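Local coordinates for lectin (PDB 4HR6), which binds galactosides through beta-trefoil lectin domains and is, as a whole, a nontoxic three-chain homologue of type II ribosome-inactivating proteins, at residues T10-R15 with W129-V135. Sequence-based numbering, arbitrary orientation.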
loop_
_atom_site.group_PDB
_atom_site.type_symbol
_atom_site.label_atom_id
_atom_site.label_comp_id
_atom_site.label_asym_id
_atom_site.label_seq_id
_atom_site.Cartn_x
_atom_site.Cartn_y
_atom_site.Cartn_z
ATOM N N THR C 10 7.883 -12.155 -14.729
ATOM C CA THR C 10 8.250 -10.843 -14.157
ATOM C C THR C 10 9.781 -10.699 -13.974
ATOM O O THR C 10 10.549 -11.522 -14.489
ATOM C CB THR C 10 7.516 -10.650 -12.818
ATOM O OG1 THR C 10 7.695 -9.313 -12.335
ATOM C CG2 THR C 10 7.998 -11.642 -11.795
ATOM N N ARG C 11 10.216 -9.657 -13.257
ATOM C CA ARG C 11 11.627 -9.520 -12.859
ATOM C C ARG C 11 11.787 -9.691 -11.359
ATOM O O ARG C 11 10.818 -9.608 -10.589
ATOM C CB ARG C 11 12.206 -8.171 -13.291
ATOM C CG ARG C 11 12.360 -8.020 -14.798
ATOM C CD ARG C 11 11.906 -6.660 -15.292
ATOM N NE ARG C 11 13.006 -5.812 -15.704
ATOM C CZ ARG C 11 12.911 -4.512 -15.961
ATOM N NH1 ARG C 11 11.759 -3.870 -15.835
ATOM N NH2 ARG C 11 13.998 -3.844 -16.338
ATOM N N ILE C 12 13.022 -9.976 -10.959
ATOM C CA ILE C 12 13.391 -10.036 -9.554
ATOM C C ILE C 12 14.533 -9.050 -9.377
ATOM O O ILE C 12 15.591 -9.211 -9.993
ATOM C CB ILE C 12 13.845 -11.438 -9.137
ATOM C CG1 ILE C 12 12.832 -12.480 -9.603
ATOM C CG2 ILE C 12 14.034 -11.517 -7.626
ATOM C CD1 ILE C 12 13.176 -13.892 -9.195
ATOM N N SER C 13 14.310 -8.006 -8.576
ATOM C CA SER C 13 15.356 -7.030 -8.296
ATOM C C SER C 13 15.684 -7.032 -6.812
ATOM O O SER C 13 14.928 -7.569 -5.994
ATOM C CB SER C 13 14.965 -5.642 -8.801
ATOM O OG SER C 13 13.887 -5.086 -8.077
ATOM N N GLY C 14 16.841 -6.471 -6.464
ATOM C CA GLY C 14 17.259 -6.422 -5.059
ATOM C C GLY C 14 18.425 -5.488 -4.783
ATOM O O GLY C 14 18.371 -4.286 -5.110
ATOM N N ARG C 15 19.471 -6.056 -4.173
ATOM C CA ARG C 15 20.710 -5.347 -3.842
ATOM C C ARG C 15 21.022 -4.178 -4.754
ATOM O O ARG C 15 21.248 -4.352 -5.959
ATOM C CB ARG C 15 21.881 -6.327 -3.900
ATOM C CG ARG C 15 22.369 -6.808 -2.552
ATOM C CD ARG C 15 23.448 -5.903 -1.976
ATOM N NE ARG C 15 24.440 -6.697 -1.257
ATOM C CZ ARG C 15 25.509 -6.209 -0.635
ATOM N NH1 ARG C 15 26.332 -7.043 -0.013
ATOM N NH2 ARG C 15 25.752 -4.904 -0.624
ATOM N N TRP C 129 14.573 -9.014 -1.587
ATOM C CA TRP C 129 14.248 -9.000 -3.018
ATOM C C TRP C 129 12.828 -8.501 -3.273
ATOM O O TRP C 129 11.947 -8.728 -2.466
ATOM C CB TRP C 129 14.396 -10.410 -3.595
ATOM C CG TRP C 129 15.703 -11.041 -3.298
ATOM C CD1 TRP C 129 15.987 -11.893 -2.272
ATOM C CD2 TRP C 129 16.908 -10.872 -4.030
ATOM N NE1 TRP C 129 17.301 -12.264 -2.323
ATOM C CE2 TRP C 129 17.892 -11.648 -3.393
ATOM C CE3 TRP C 129 17.255 -10.130 -5.167
ATOM C CZ2 TRP C 129 19.204 -11.711 -3.851
ATOM C CZ3 TRP C 129 18.562 -10.189 -5.628
ATOM C CH2 TRP C 129 19.523 -10.982 -4.970
ATOM N N ARG C 130 12.649 -7.826 -4.405
ATOM C CA ARG C 130 11.352 -7.436 -4.933
ATOM C C ARG C 130 11.026 -8.249 -6.188
ATOM O O ARG C 130 11.674 -8.088 -7.243
ATOM C CB ARG C 130 11.336 -5.959 -5.315
ATOM C CG ARG C 130 9.978 -5.492 -5.828
ATOM C CD ARG C 130 10.106 -4.181 -6.585
ATOM N NE ARG C 130 10.456 -3.070 -5.702
ATOM C CZ ARG C 130 10.792 -1.854 -6.115
ATOM N NH1 ARG C 130 10.842 -1.569 -7.411
ATOM N NH2 ARG C 130 11.108 -0.917 -5.220
ATOM N N VAL C 131 10.008 -9.093 -6.071
ATOM C CA VAL C 131 9.461 -9.800 -7.225
ATOM C C VAL C 131 8.411 -8.907 -7.855
ATOM O O VAL C 131 7.402 -8.598 -7.240
ATOM C CB VAL C 131 8.819 -11.121 -6.806
ATOM C CG1 VAL C 131 8.210 -11.817 -8.012
ATOM C CG2 VAL C 131 9.849 -11.993 -6.119
ATOM N N GLY C 132 8.666 -8.469 -9.070
ATOM C CA GLY C 132 7.813 -7.506 -9.710
ATOM C C GLY C 132 8.531 -6.860 -10.861
ATOM O O GLY C 132 9.764 -6.851 -10.914
ATOM N N ASN C 133 7.760 -6.306 -11.783
ATOM C CA ASN C 133 8.297 -5.857 -13.051
ATOM C C ASN C 133 8.752 -4.412 -13.011
ATOM O O ASN C 133 9.503 -3.970 -13.883
ATOM C CB ASN C 133 7.265 -6.045 -14.154
ATOM C CG ASN C 133 7.870 -5.901 -15.538
ATOM O OD1 ASN C 133 8.907 -6.497 -15.838
ATOM N ND2 ASN C 133 7.238 -5.093 -16.385
ATOM N N TYR C 134 8.303 -3.666 -12.005
ATOM C CA TYR C 134 8.791 -2.303 -11.813
ATOM C C TYR C 134 9.983 -2.374 -10.864
ATOM O O TYR C 134 9.810 -2.664 -9.680
ATOM C CB TYR C 134 7.681 -1.419 -11.251
ATOM C CG TYR C 134 8.003 0.041 -11.197
ATOM C CD1 TYR C 134 7.802 0.853 -12.299
ATOM C CD2 TYR C 134 8.500 0.616 -10.033
ATOM C CE1 TYR C 134 8.089 2.203 -12.247
ATOM C CE2 TYR C 134 8.798 1.958 -9.975
ATOM C CZ TYR C 134 8.588 2.742 -11.073
ATOM O OH TYR C 134 8.876 4.074 -11.000
ATOM N N VAL C 135 11.182 -2.120 -11.393
ATOM C CA VAL C 135 12.433 -2.359 -10.647
ATOM C C VAL C 135 12.986 -1.101 -9.979
ATOM O O VAL C 135 13.797 -1.186 -9.068
ATOM C CB VAL C 135 13.537 -2.996 -11.538
ATOM C CG1 VAL C 135 13.169 -4.427 -11.920
ATOM C CG2 VAL C 135 13.800 -2.164 -12.786
HETATM O O HOH W 1 11.626 -6.200 -8.983
#
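Trp129 lies against Gly14 where the first and last strands of the N-terminal ricin-type beta-trefoil pair antiparallel, a worked example of a domain closed by joining its two ends. Its CE3 comes 3.7 Å from Gly14 CA, while NE1 is hydrogen-bonded to Leu105 O. Arg130 makes the hydrogen-bonded pair with Ser13: its N donates to Ser13 O (2.8 Å), and its O accepts from Ser13 N. That same carbonyl oxygen also accepts a hydrogen bond from a water, which donates to Gly132 O as well and accepts from Ser13 OG, bridging the two strands; Ser13 OG is also hydrogen-bonded to Ser177 OG. Val131, in the non-hydrogen-bonded pair with Ile12, meets Thr10 CG2 through CG1 (3.8 Å), the two side chains crossing at about a right angle beside Phe48. Gly132 N then closes a nearly straight bond (172°) on Arg11 O. The Arg11 chain, bent at chi2 and chi3, runs alongside Asn133, its CD 3.1 Å from Asn133 OD1. Arg11 NH1 donates to Asn133 O at 3.0 Å, lying in the carbonyl plane, though the oxygen is tilted from the guanidinium plane and the bond bends to 131° at the hydrogen. Val135 CG1 packs on Ser13 CB, and its CG2 sits over one guanidinium face, 3.9 Å from Arg11 NH2.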